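Local coordinates for oxetanocin-like protein (Pyrococcus furiosus, PDB 1XX7) that probably hydrolyses 2'-deoxyribonucleoside 5'-phosphates to the deoxyribonucleoside and phosphate, as a metal-dependent, all-helical HD-domain phosphohydrolase, at residues 14-19 / 75-80; 135-140 / 153-158; 53-58 / 168-173; 43-48 / 129-134. One frame throughout, in Å; residues are numbered along the deposited sequence.

Contact 1: residues 14-19 / 75-80; sequences LLAGKL and HDLGEA. With NI (nickel (II) ion), chain G.
Leu15, Lys18 and Leu19, in segment 14-19, close round Ala80 just behind the His-Asp pair that gives the HD fold its name. The packing between the segments is apolar. Ala80 points its methyl at that segment, with CB 3.4 Å from Leu15 O and 3.7 Å from Leu15 CG, and a small side chain suits so close an approach. Leu19 forks over the turn: its CD2 lies 3.5 Å from Ala80 N, while CD1 meets Leu77 CD1 at 3.9 Å, the two leucines crossing at about a right angle. Leu77, whose chi1 of -168° swings CG away from the backbone N, also brings CD1 against CA and CB of Ala16. Lys18 contributes its aliphatic part, CD resting by Ala80 O. The backbone of 76-79 makes a type I turn, closed by Glu79 N to Asp76 O. Phe47 of a second subunit packs on both Ala16 and Leu77, so the contact adjoins a subunit interface. Segment 75-80 also holds the metal: His41 and Asp132 complete the site, in which nickel is bound by His75 NE2 at 2.3 Å and by Asp76 OD2 at 2.1 Å.

Contact 2: residues 135-140 / 153-158; sequences DMIIQA and EFWNAL
Ile137 and Trp155 mark the closest backbone approach, their CA atoms 5.6 Å apart, where a full turn of helix 123-145 faces a 3-10 turn that leads into helix 157-161. Ile137 has the largest share of the contact and uses both branches. Its CG2, anti to the backbone N (chi1 -61° for CG1), sits over one face of the Trp155 indole, 3.9 Å from the centroid of the six-membered ring and 26° off the normal, a CH-pi contact. The other branch runs on to CD1, which reaches Leu158 CG at 3.9 Å and lies near Ala157 CB. With an alanine here both branches go, and the indole face is likely to be left without its CH-pi partner and Leu158 with a gap beside it. Within the HD domain this joins the helix that carries the metal ligand Asp132 to the C-terminal part of the chain, and Val177 of helix 171-179 also packs on Ile137. Met136 approaches Phe154 differently: its bend at chi3 (77°) sets CE at the ring edge, near the ring plane, 3.8 Å from Phe154 CD1, with the sulfur oblique to the ring in a Met-aromatic contact. A flexible thioether suits this spot between a ring and the methyl of Ala157. Ala140, short enough for close packing, puts CB 3.9 Å from Phe154 CB, while Trp155 NE1 is hydrogen-bonded to Glu144 OE2.

Contact 3: residues 53-58 / 168-173; sequences AEELKK and RYLREI
Leu56 meets Tyr169 and Leu170 with one branch, its CD2 methyl, near the C-terminal end of helix 38-58. The torsions explain the reach: CG stands anti to the carbonyl carbon (chi1 -78°), and with chi2 at 170° CD2 swings out from the helix to lie 3.3 Å from Tyr169 CB. The methyl is oblique to the tyrosine ring, and the two side chains cross at about a right angle. It is therefore the root of Tyr169 that packs on the leucine, while the ring leads away and its OH takes a weak hydrogen bond from Arg168 NH2. An amphipathic residue suits such a border, with its CB on the apolar side and its hydroxyl near the Arg168 guanidinium. Leu170 supplies the second apolar surface. Its CD2 lies 4.0 Å from Leu56 CD2, again in a right-angled crossing, and also 4.0 Å from Glu55 CG. Glu55 extends from the helix with CG anti to the backbone N, then bends at chi2 (57°), so its methylenes slide past Leu170 in the opposite direction while the carboxylate lies beyond the apolar contact. There its OE2 comes to 4.4 Å from Glu172 OE2, a like-charged pair that probably gives no attraction, although Lys59 lies close to Glu172. Leucines suit the inner side, which Leu52 and Leu127 continue. Leu170 occupies the N-cap position of helix 171-179; the end of one helix thus packs on the residues that start another, tying the last helix of the all-helical HD domain to helix 38-58.

Contact 4: residues 43-48 / 129-134; sequences YRVAFI and KIADKL. With NI (nickel (II) ion), chain G.
Val45 and Ile48 pack against Ala131 and Asp132 in a helix-helix contact at the heart of the HD domain, where helices 38-58 and 123-145 meet close to the centre of the chain. The axes of the two short segments approach to 8.4 Å and run at 127° to each other, a steeply inclined crossing, between perpendicular and antiparallel. The small methyl of Ala131 makes this closeness possible: its CB lies 3.6 Å from Val45 O and also 3.6 Å from Ile48 CG2. Ile48 presents CG2 to that alanine, while its other branch places CD1 near Ala131 O. Val45 divides its two methyls between neighbours. CG1 lies by Ala131 CB, whereas CG2, anti to the carbonyl carbon, comes to 3.7 Å from Asp132 CA and 3.8 Å from Asp132 OD1. A beta-branched residue suits this place because both methyls start close to the helix and lie against Ala131 and the aspartate. Replacing it with a glycine would probably open a gap beside Asp132 and remove the apolar packing next to its carboxylate. Asp132 points its CB away from helix 38-58, with CG anti to the backbone N (chi1 -175°), and its OD1 binds nickel at 2.0 Å. His41, from the start of helix 38-58, is a ligand too, so both helices contribute to one metal site. On the side of helix 38-58, then, Val45 CG2 gives OD1 an apolar neighbour while OD1 is coordinated to nickel, an arrangement in which the valine probably offers the metal no competitor for that oxygen.

Overall arrangement
From the N terminus, helix 10-18 is the first to be tied: contact 1 joins it to residues 75-80, closing a loop that contains helices 25-30, 38-58 and 65-74. Contact 4 opens within that loop and closes beyond it, at residues 129-134, so the two cross; they meet at the nickel, with ligands from both. Contact 3 starts further along helix 38-58 and crosses both contact 1 and contact 4, reaching helix 171-179. Contact 2, a short closure from helix 123-145 to helix 157-161, follows contact 4 and lies within the span of contact 3. Contacts 2 and 4 share helix 123-145 and are bridged by the Asp135-Arg44 salt bridge.

Contact 1: residues 14-19 / 75-80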
loop_
_atom_site.group_PDB
_atom_site.type_symbol
_atom_site.label_atom_id
_atom_site.label_comp_id
_atom_site.label_asym_id
_atom_site.label_seq_id
_atom_site.Cartn_x
_atom_site.Cartn_y
_atom_site.Cartn_z
ATOM N N LEU A 14 -1.929 -23.972 1.793
ATOM C CA LEU A 14 -2.880 -22.858 1.750
ATOM C C LEU A 14 -2.993 -22.170 3.108
ATOM O O LEU A 14 -3.014 -20.938 3.194
ATOM C CB LEU A 14 -4.256 -23.361 1.277
ATOM C CG LEU A 14 -4.310 -23.718 -0.216
ATOM C CD1 LEU A 14 -5.633 -24.429 -0.570
ATOM C CD2 LEU A 14 -4.147 -22.504 -1.094
ATOM N N LEU A 15 -3.037 -22.967 4.165
ATOM C CA LEU A 15 -2.988 -22.430 5.518
ATOM C C LEU A 15 -1.752 -21.572 5.794
ATOM O O LEU A 15 -1.888 -20.468 6.257
ATOM C CB LEU A 15 -3.068 -23.545 6.542
ATOM C CG LEU A 15 -3.366 -22.994 7.944
ATOM C CD1 LEU A 15 -4.862 -22.627 8.035
ATOM C CD2 LEU A 15 -3.025 -23.952 8.969
ATOM N N ALA A 16 -0.553 -22.111 5.561
ATOM C CA ALA A 16 0.682 -21.331 5.649
ATOM C C ALA A 16 0.710 -20.075 4.740
ATOM O O ALA A 16 1.331 -19.064 5.074
ATOM C CB ALA A 16 1.934 -22.246 5.319
ATOM N N GLY A 17 0.100 -20.159 3.572
ATOM C CA GLY A 17 -0.066 -18.989 2.715
ATOM C C GLY A 17 -0.838 -17.841 3.369
ATOM O O GLY A 17 -0.606 -16.695 3.068
ATOM N N LYS A 18 -1.746 -18.153 4.274
ATOM C CA LYS A 18 -2.439 -17.128 5.049
ATOM C C LYS A 18 -1.492 -16.189 5.846
ATOM O O LYS A 18 -1.732 -14.963 5.946
ATOM C CB LYS A 18 -3.450 -17.782 5.953
ATOM C CG LYS A 18 -4.664 -18.315 5.267
ATOM C CD LYS A 18 -5.593 -18.893 6.368
ATOM C CE LYS A 18 -6.907 -19.547 5.903
ATOM N NZ LYS A 18 -7.229 -19.070 4.563
ATOM N N LEU A 19 -0.385 -16.758 6.329
ATOM C CA LEU A 19 0.656 -15.979 6.994
ATOM C C LEU A 19 1.325 -14.986 6.115
ATOM O O LEU A 19 1.948 -14.069 6.638
ATOM C CB LEU A 19 1.746 -16.869 7.598
ATOM C CG LEU A 19 1.355 -17.884 8.665
ATOM C CD1 LEU A 19 2.633 -18.407 9.367
ATOM C CD2 LEU A 19 0.420 -17.316 9.646
ATOM N N HIS A 75 6.100 -21.957 14.726
ATOM C CA HIS A 75 5.791 -21.330 16.008
ATOM C C HIS A 75 4.624 -20.311 15.991
ATOM O O HIS A 75 3.907 -20.187 16.989
ATOM C CB HIS A 75 7.038 -20.767 16.642
ATOM C CG HIS A 75 7.328 -19.370 16.245
ATOM N ND1 HIS A 75 7.931 -19.051 15.053
ATOM C CD2 HIS A 75 7.054 -18.199 16.860
ATOM C CE1 HIS A 75 8.018 -17.739 14.944
ATOM N NE2 HIS A 75 7.511 -17.197 16.033
ATOM N N ASP A 76 4.405 -19.630 14.858
ATOM C CA ASP A 76 3.305 -18.675 14.717
ATOM C C ASP A 76 2.289 -19.138 13.672
ATOM O O ASP A 76 1.412 -18.369 13.292
ATOM C CB ASP A 76 3.842 -17.299 14.348
ATOM C CG ASP A 76 4.383 -16.543 15.545
ATOM O OD1 ASP A 76 4.189 -16.991 16.676
ATOM O OD2 ASP A 76 5.007 -15.478 15.370
ATOM N N LEU A 77 2.360 -20.412 13.272
ATOM C CA LEU A 77 1.469 -20.937 12.255
ATOM C C LEU A 77 -0.014 -20.997 12.697
ATOM O O LEU A 77 -0.921 -20.891 11.859
ATOM C CB LEU A 77 1.946 -22.316 11.851
ATOM C CG LEU A 77 1.349 -22.980 10.619
ATOM C CD1 LEU A 77 1.217 -22.015 9.381
ATOM C CD2 LEU A 77 2.235 -24.188 10.303
ATOM N N GLY A 78 -0.244 -21.144 14.008
ATOM C CA GLY A 78 -1.579 -21.035 14.580
ATOM C C GLY A 78 -2.252 -19.673 14.359
ATOM O O GLY A 78 -3.488 -19.561 14.438
ATOM N N GLU A 79 -1.437 -18.656 14.062
ATOM C CA GLU A 79 -1.937 -17.329 13.732
ATOM C C GLU A 79 -2.605 -17.266 12.358
ATOM O O GLU A 79 -3.368 -16.351 12.098
ATOM C CB GLU A 79 -0.821 -16.274 13.872
ATOM C CG GLU A 79 -0.261 -16.273 15.277
ATOM C CD GLU A 79 0.685 -15.135 15.611
ATOM O OE1 GLU A 79 1.246 -14.457 14.710
ATOM O OE2 GLU A 79 0.895 -14.954 16.818
ATOM N N ALA A 80 -2.341 -18.257 11.497
ATOM C CA ALA A 80 -3.075 -18.425 10.261
ATOM C C ALA A 80 -4.565 -18.520 10.511
ATOM O O ALA A 80 -5.353 -18.061 9.708
ATOM C CB ALA A 80 -2.581 -19.672 9.480
HETATM NI NI NI G . 6.825 -15.007 16.401
#

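Contact 2: residues 135-140 / 153-158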
loop_
_atom_site.group_PDB
_atom_site.type_symbol
_atom_site.label_atom_id
_atom_site.label_comp_id
_atom_site.label_asym_id
_atom_site.label_seq_id
_atom_site.Cartn_x
_atom_site.Cartn_y
_atom_site.Cartn_z
ATOM N N ASP A 135 14.089 -10.745 16.339
ATOM C CA ASP A 135 13.488 -10.291 15.109
ATOM C C ASP A 135 12.625 -9.016 15.364
ATOM O O ASP A 135 12.751 -8.035 14.647
ATOM C CB ASP A 135 12.608 -11.366 14.500
ATOM C CG ASP A 135 11.806 -10.847 13.338
ATOM O OD1 ASP A 135 12.402 -10.513 12.278
ATOM O OD2 ASP A 135 10.584 -10.742 13.502
ATOM N N MET A 136 11.791 -9.064 16.398
ATOM C CA MET A 136 10.907 -7.951 16.806
ATOM C C MET A 136 11.625 -6.663 17.168
ATOM O O MET A 136 11.230 -5.611 16.743
ATOM C CB MET A 136 10.010 -8.359 17.970
ATOM C CG MET A 136 8.862 -7.391 18.163
ATOM S SD MET A 136 7.687 -7.820 19.494
ATOM C CE MET A 136 8.776 -7.273 20.860
ATOM N N ILE A 137 12.692 -6.771 17.946
ATOM C CA ILE A 137 13.387 -5.632 18.450
ATOM C C ILE A 137 14.161 -4.998 17.336
ATOM O O ILE A 137 14.233 -3.761 17.240
ATOM C CB ILE A 137 14.398 -6.003 19.598
ATOM C CG1 ILE A 137 13.681 -6.628 20.791
ATOM C CG2 ILE A 137 15.141 -4.748 20.091
ATOM C CD1 ILE A 137 14.658 -7.273 21.746
ATOM N N ILE A 138 14.765 -5.833 16.506
ATOM C CA ILE A 138 15.514 -5.340 15.368
ATOM C C ILE A 138 14.567 -4.730 14.330
ATOM O O ILE A 138 14.902 -3.717 13.740
ATOM C CB ILE A 138 16.419 -6.429 14.742
ATOM C CG1 ILE A 138 17.525 -6.840 15.714
ATOM C CG2 ILE A 138 17.073 -5.908 13.464
ATOM C CD1 ILE A 138 18.274 -8.183 15.328
ATOM N N GLN A 139 13.392 -5.337 14.147
ATOM C CA GLN A 139 12.362 -4.780 13.285
ATOM C C GLN A 139 11.895 -3.414 13.764
ATOM O O GLN A 139 11.664 -2.531 12.952
ATOM C CB GLN A 139 11.168 -5.733 13.145
ATOM C CG GLN A 139 10.148 -5.278 12.067
ATOM C CD GLN A 139 10.786 -5.180 10.706
ATOM O OE1 GLN A 139 11.260 -6.188 10.163
ATOM N NE2 GLN A 139 10.846 -3.959 10.154
ATOM N N ALA A 140 11.830 -3.231 15.085
ATOM C CA ALA A 140 11.455 -1.948 15.688
ATOM C C ALA A 140 12.469 -0.867 15.361
ATOM O O ALA A 140 12.081 0.222 14.916
ATOM C CB ALA A 140 11.238 -2.080 17.198
ATOM N N GLU A 153 8.765 0.977 23.472
ATOM C CA GLU A 153 8.330 -0.120 24.300
ATOM C C GLU A 153 8.812 -1.497 23.796
ATOM O O GLU A 153 8.960 -2.432 24.613
ATOM C CB GLU A 153 6.796 -0.147 24.375
ATOM C CG GLU A 153 6.173 -0.435 23.021
ATOM C CD GLU A 153 4.677 -0.449 23.026
ATOM O OE1 GLU A 153 4.080 -1.482 23.434
ATOM O OE2 GLU A 153 4.100 0.563 22.592
ATOM N N PHE A 154 9.019 -1.640 22.473
ATOM C CA PHE A 154 9.313 -2.957 21.896
ATOM C C PHE A 154 10.694 -3.428 22.322
ATOM O O PHE A 154 10.976 -4.617 22.353
ATOM C CB PHE A 154 9.164 -2.944 20.364
ATOM C CG PHE A 154 7.741 -2.930 19.913
ATOM C CD1 PHE A 154 6.977 -4.067 19.970
ATOM C CD2 PHE A 154 7.142 -1.760 19.483
ATOM C CE1 PHE A 154 5.629 -4.030 19.576
ATOM C CE2 PHE A 154 5.823 -1.737 19.079
ATOM C CZ PHE A 154 5.074 -2.848 19.120
ATOM N N TRP A 155 11.531 -2.475 22.695
ATOM C CA TRP A 155 12.849 -2.751 23.235
ATOM C C TRP A 155 12.828 -3.360 24.640
ATOM O O TRP A 155 13.841 -3.885 25.110
ATOM C CB TRP A 155 13.620 -1.453 23.264
ATOM C CG TRP A 155 13.820 -0.892 21.888
ATOM C CD1 TRP A 155 12.923 -0.163 21.130
ATOM C CD2 TRP A 155 15.005 -1.009 21.100
ATOM N NE1 TRP A 155 13.489 0.175 19.931
ATOM C CE2 TRP A 155 14.769 -0.333 19.888
ATOM C CE3 TRP A 155 16.245 -1.638 21.298
ATOM C CZ2 TRP A 155 15.725 -0.272 18.882
ATOM C CZ3 TRP A 155 17.179 -1.574 20.313
ATOM C CH2 TRP A 155 16.921 -0.900 19.114
ATOM N N ASN A 156 11.679 -3.283 25.315
ATOM C CA ASN A 156 11.546 -3.852 26.647
ATOM C C ASN A 156 11.680 -5.378 26.601
ATOM O O ASN A 156 11.912 -6.013 27.637
ATOM C CB ASN A 156 10.206 -3.436 27.310
ATOM C CG ASN A 156 10.131 -1.932 27.612
ATOM O OD1 ASN A 156 11.158 -1.256 27.744
ATOM N ND2 ASN A 156 8.902 -1.408 27.733
ATOM N N ALA A 157 11.541 -5.969 25.410
ATOM C CA ALA A 157 11.714 -7.415 25.265
ATOM C C ALA A 157 13.173 -7.856 25.501
ATOM O O ALA A 157 13.396 -9.010 25.815
ATOM C CB ALA A 157 11.188 -7.928 23.888
ATOM N N LEU A 158 14.143 -6.953 25.361
ATOM C CA LEU A 158 15.520 -7.259 25.776
ATOM C C LEU A 158 15.550 -7.789 27.223
ATOM O O LEU A 158 16.247 -8.775 27.510
ATOM C CB LEU A 158 16.431 -6.047 25.677
ATOM C CG LEU A 158 17.102 -5.732 24.356
ATOM C CD1 LEU A 158 17.799 -4.357 24.409
ATOM C CD2 LEU A 158 18.097 -6.813 23.983
#

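Contact 3: residues 53-58 / 168-173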
loop_
_atom_site.group_PDB
_atom_site.type_symbol
_atom_site.label_atom_id
_atom_site.label_comp_id
_atom_site.label_asym_id
_atom_site.label_seq_id
_atom_site.Cartn_x
_atom_site.Cartn_y
_atom_site.Cartn_z
ATOM N N ALA A 53 21.979 -20.775 16.624
ATOM C CA ALA A 53 22.402 -22.172 16.747
ATOM C C ALA A 53 23.887 -22.319 16.383
ATOM O O ALA A 53 24.651 -22.939 17.124
ATOM C CB ALA A 53 21.540 -23.076 15.864
ATOM N N GLU A 54 24.310 -21.703 15.280
ATOM C CA GLU A 54 25.723 -21.789 14.870
ATOM C C GLU A 54 26.715 -21.045 15.762
ATOM O O GLU A 54 27.763 -21.595 16.091
ATOM C CB GLU A 54 25.890 -21.450 13.388
ATOM C CG GLU A 54 25.258 -22.553 12.502
ATOM C CD GLU A 54 25.686 -24.032 12.948
ATOM O OE1 GLU A 54 26.889 -24.359 12.680
ATOM O OE2 GLU A 54 24.824 -24.822 13.563
ATOM N N GLU A 55 26.378 -19.833 16.174
ATOM C CA GLU A 55 27.115 -19.136 17.228
ATOM C C GLU A 55 27.254 -19.972 18.554
ATOM O O GLU A 55 28.313 -19.949 19.203
ATOM C CB GLU A 55 26.452 -17.786 17.511
ATOM C CG GLU A 55 27.058 -16.995 18.667
ATOM C CD GLU A 55 28.564 -16.708 18.483
ATOM O OE1 GLU A 55 29.002 -16.523 17.316
ATOM O OE2 GLU A 55 29.297 -16.663 19.508
ATOM N N LEU A 56 26.183 -20.683 18.939
ATOM C CA LEU A 56 26.175 -21.529 20.151
ATOM C C LEU A 56 27.097 -22.756 20.009
ATOM O O LEU A 56 27.749 -23.167 20.967
ATOM C CB LEU A 56 24.736 -21.970 20.501
ATOM C CG LEU A 56 23.861 -20.896 21.190
ATOM C CD1 LEU A 56 22.439 -21.291 21.297
ATOM C CD2 LEU A 56 24.388 -20.544 22.582
ATOM N N LYS A 57 27.142 -23.322 18.809
ATOM C CA LYS A 57 28.009 -24.444 18.497
ATOM C C LYS A 57 29.469 -24.027 18.679
ATOM O O LYS A 57 30.262 -24.790 19.226
ATOM C CB LYS A 57 27.760 -24.914 17.072
ATOM C CG LYS A 57 28.116 -26.343 16.783
ATOM C CD LYS A 57 28.238 -26.575 15.253
ATOM N N LYS A 58 29.800 -22.805 18.254
ATOM C CA LYS A 58 31.133 -22.233 18.453
ATOM C C LYS A 58 31.475 -22.001 19.927
ATOM O O LYS A 58 32.638 -21.883 20.277
ATOM C CB LYS A 58 31.276 -20.893 17.691
ATOM C CG LYS A 58 31.258 -21.013 16.159
ATOM N N ARG A 168 23.054 -16.379 28.221
ATOM C CA ARG A 168 24.404 -16.122 28.717
ATOM C C ARG A 168 25.480 -16.542 27.702
ATOM O O ARG A 168 26.592 -16.033 27.727
ATOM C CB ARG A 168 24.611 -16.794 30.072
ATOM C CG ARG A 168 24.729 -18.261 30.002
ATOM C CD ARG A 168 24.467 -18.893 31.360
ATOM N NE ARG A 168 25.361 -20.029 31.543
ATOM C CZ ARG A 168 25.081 -21.131 32.220
ATOM N NH1 ARG A 168 23.899 -21.297 32.827
ATOM N NH2 ARG A 168 26.006 -22.077 32.272
ATOM N N TYR A 169 25.113 -17.427 26.782
ATOM C CA TYR A 169 25.973 -17.812 25.637
ATOM C C TYR A 169 25.799 -16.946 24.385
ATOM O O TYR A 169 26.438 -17.202 23.363
ATOM C CB TYR A 169 25.722 -19.273 25.302
ATOM C CG TYR A 169 26.183 -20.133 26.436
ATOM C CD1 TYR A 169 27.529 -20.467 26.556
ATOM C CD2 TYR A 169 25.308 -20.556 27.414
ATOM C CE1 TYR A 169 27.984 -21.229 27.608
ATOM C CE2 TYR A 169 25.746 -21.321 28.459
ATOM C CZ TYR A 169 27.106 -21.654 28.545
ATOM O OH TYR A 169 27.588 -22.398 29.594
ATOM N N LEU A 170 24.969 -15.902 24.488
ATOM C CA LEU A 170 24.601 -15.076 23.346
ATOM C C LEU A 170 24.736 -13.619 23.669
ATOM O O LEU A 170 24.030 -12.804 23.125
ATOM C CB LEU A 170 23.176 -15.393 22.934
ATOM C CG LEU A 170 22.994 -16.790 22.345
ATOM C CD1 LEU A 170 21.546 -17.103 22.105
ATOM C CD2 LEU A 170 23.797 -16.926 21.062
ATOM N N ARG A 171 25.682 -13.301 24.544
ATOM C CA ARG A 171 25.836 -11.952 25.065
ATOM C C ARG A 171 26.335 -10.933 24.034
ATOM O O ARG A 171 25.930 -9.786 24.073
ATOM C CB ARG A 171 26.728 -11.967 26.321
ATOM C CG ARG A 171 25.881 -12.046 27.593
ATOM C CD ARG A 171 26.676 -12.451 28.792
ATOM N NE ARG A 171 25.838 -12.474 29.997
ATOM C CZ ARG A 171 26.067 -13.237 31.067
ATOM N NH1 ARG A 171 27.120 -14.070 31.109
ATOM N NH2 ARG A 171 25.234 -13.180 32.104
ATOM N N GLU A 172 27.176 -11.377 23.107
ATOM C CA GLU A 172 27.739 -10.496 22.080
ATOM C C GLU A 172 26.666 -9.968 21.104
ATOM O O GLU A 172 26.617 -8.769 20.837
ATOM C CB GLU A 172 28.862 -11.207 21.308
ATOM C CG GLU A 172 29.979 -11.808 22.205
ATOM C CD GLU A 172 29.771 -13.300 22.569
ATOM O OE1 GLU A 172 28.607 -13.746 22.783
ATOM O OE2 GLU A 172 30.799 -14.016 22.646
ATOM N N ILE A 173 25.796 -10.848 20.601
ATOM C CA ILE A 173 24.673 -10.418 19.753
ATOM C C ILE A 173 23.673 -9.573 20.542
ATOM O O ILE A 173 23.203 -8.574 20.030
ATOM C CB ILE A 173 23.938 -11.616 19.038
ATOM C CG1 ILE A 173 23.090 -11.113 17.859
ATOM C CG2 ILE A 173 23.042 -12.417 19.993
#

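Contact 4: residues 43-48 / 129-134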
loop_
_atom_site.group_PDB
_atom_site.type_symbol
_atom_site.label_atom_id
_atom_site.label_comp_id
_atom_site.label_asym_id
_atom_site.label_seq_id
_atom_site.Cartn_x
_atom_site.Cartn_y
_atom_site.Cartn_z
ATOM N N TYR A 43 9.933 -16.084 8.763
ATOM C CA TYR A 43 11.135 -16.279 7.972
ATOM C C TYR A 43 12.410 -15.854 8.702
ATOM O O TYR A 43 13.405 -16.629 8.748
ATOM C CB TYR A 43 11.101 -15.534 6.627
ATOM C CG TYR A 43 12.452 -15.654 6.009
ATOM C CD1 TYR A 43 12.884 -16.890 5.505
ATOM C CD2 TYR A 43 13.338 -14.635 6.051
ATOM C CE1 TYR A 43 14.160 -17.055 5.012
ATOM C CE2 TYR A 43 14.644 -14.790 5.554
ATOM C CZ TYR A 43 15.025 -16.020 5.038
ATOM O OH TYR A 43 16.283 -16.231 4.565
ATOM N N ARG A 44 12.444 -14.610 9.198
ATOM C CA ARG A 44 13.682 -14.117 9.850
ATOM C C ARG A 44 13.920 -14.764 11.216
ATOM O O ARG A 44 15.083 -14.914 11.643
ATOM C CB ARG A 44 13.780 -12.597 9.945
ATOM C CG ARG A 44 15.223 -12.160 10.119
ATOM C CD ARG A 44 15.480 -10.711 9.906
ATOM N NE ARG A 44 14.814 -9.908 10.912
ATOM C CZ ARG A 44 14.905 -8.587 11.012
ATOM N NH1 ARG A 44 15.724 -7.904 10.224
ATOM N NH2 ARG A 44 14.218 -7.961 11.948
ATOM N N VAL A 45 12.850 -15.167 11.883
ATOM C CA VAL A 45 12.979 -15.967 13.124
ATOM C C VAL A 45 13.746 -17.314 12.829
ATOM O O VAL A 45 14.660 -17.679 13.584
ATOM C CB VAL A 45 11.594 -16.245 13.807
ATOM C CG1 VAL A 45 11.720 -17.243 14.959
ATOM C CG2 VAL A 45 10.999 -14.960 14.323
ATOM N N ALA A 46 13.346 -18.014 11.747
ATOM C CA ALA A 46 14.025 -19.216 11.280
ATOM C C ALA A 46 15.465 -18.905 10.955
ATOM O O ALA A 46 16.383 -19.608 11.446
ATOM C CB ALA A 46 13.323 -19.827 10.074
ATOM N N PHE A 47 15.675 -17.810 10.194
ATOM C CA PHE A 47 17.024 -17.353 9.906
ATOM C C PHE A 47 17.876 -17.079 11.162
ATOM O O PHE A 47 19.059 -17.432 11.211
ATOM C CB PHE A 47 17.039 -16.129 8.973
ATOM C CG PHE A 47 18.409 -15.634 8.676
ATOM C CD1 PHE A 47 19.176 -16.236 7.722
ATOM C CD2 PHE A 47 18.972 -14.602 9.407
ATOM C CE1 PHE A 47 20.495 -15.781 7.473
ATOM C CE2 PHE A 47 20.255 -14.161 9.142
ATOM C CZ PHE A 47 21.007 -14.746 8.161
ATOM N N ILE A 48 17.310 -16.363 12.124
ATOM C CA ILE A 48 18.060 -15.957 13.293
ATOM C C ILE A 48 18.361 -17.203 14.129
ATOM O O ILE A 48 19.458 -17.330 14.675
ATOM C CB ILE A 48 17.286 -14.920 14.158
ATOM C CG1 ILE A 48 17.215 -13.575 13.446
ATOM C CG2 ILE A 48 17.936 -14.768 15.574
ATOM C CD1 ILE A 48 16.169 -12.667 13.987
ATOM N N LYS A 129 12.501 -18.719 21.184
ATOM C CA LYS A 129 12.008 -17.541 21.900
ATOM C C LYS A 129 12.954 -16.330 21.836
ATOM O O LYS A 129 12.530 -15.163 21.650
ATOM C CB LYS A 129 11.695 -17.893 23.375
ATOM C CG LYS A 129 10.831 -16.831 24.119
ATOM C CD LYS A 129 9.349 -16.780 23.661
ATOM C CE LYS A 129 8.520 -17.858 24.394
ATOM N NZ LYS A 129 7.069 -18.002 24.017
ATOM N N ILE A 130 14.239 -16.595 21.969
ATOM C CA ILE A 130 15.221 -15.557 21.797
ATOM C C ILE A 130 15.198 -14.990 20.370
ATOM O O ILE A 130 15.242 -13.801 20.185
ATOM C CB ILE A 130 16.619 -16.049 22.183
ATOM C CG1 ILE A 130 16.695 -16.165 23.703
ATOM C CG2 ILE A 130 17.701 -15.038 21.732
ATOM C CD1 ILE A 130 17.900 -16.946 24.177
ATOM N N ALA A 131 15.152 -15.862 19.378
ATOM C CA ALA A 131 15.163 -15.438 17.965
ATOM C C ALA A 131 13.941 -14.583 17.632
ATOM O O ALA A 131 14.014 -13.627 16.909
ATOM C CB ALA A 131 15.207 -16.683 17.047
ATOM N N ASP A 132 12.805 -14.998 18.150
ATOM C CA ASP A 132 11.556 -14.314 17.940
ATOM C C ASP A 132 11.552 -12.853 18.460
ATOM O O ASP A 132 11.127 -11.904 17.766
ATOM C CB ASP A 132 10.481 -15.135 18.618
ATOM C CG ASP A 132 9.113 -14.593 18.363
ATOM O OD1 ASP A 132 8.637 -14.673 17.237
ATOM O OD2 ASP A 132 8.511 -14.056 19.288
ATOM N N LYS A 133 12.047 -12.701 19.685
ATOM C CA LYS A 133 12.210 -11.406 20.313
ATOM C C LYS A 133 13.240 -10.563 19.634
ATOM O O LYS A 133 13.063 -9.357 19.512
ATOM C CB LYS A 133 12.528 -11.602 21.798
ATOM C CG LYS A 133 11.277 -12.094 22.567
ATOM C CD LYS A 133 11.616 -12.706 23.905
ATOM C CE LYS A 133 10.346 -13.128 24.661
ATOM N NZ LYS A 133 9.263 -12.081 24.508
ATOM N N LEU A 134 14.326 -11.180 19.179
ATOM C CA LEU A 134 15.352 -10.449 18.415
ATOM C C LEU A 134 14.855 -9.935 17.065
ATOM O O LEU A 134 15.180 -8.836 16.687
ATOM C CB LEU A 134 16.593 -11.297 18.222
ATOM C CG LEU A 134 17.362 -11.581 19.524
ATOM C CD1 LEU A 134 18.628 -12.328 19.185
ATOM C CD2 LEU A 134 17.672 -10.325 20.305
HETATM NI NI NI G . 6.825 -15.007 16.401
#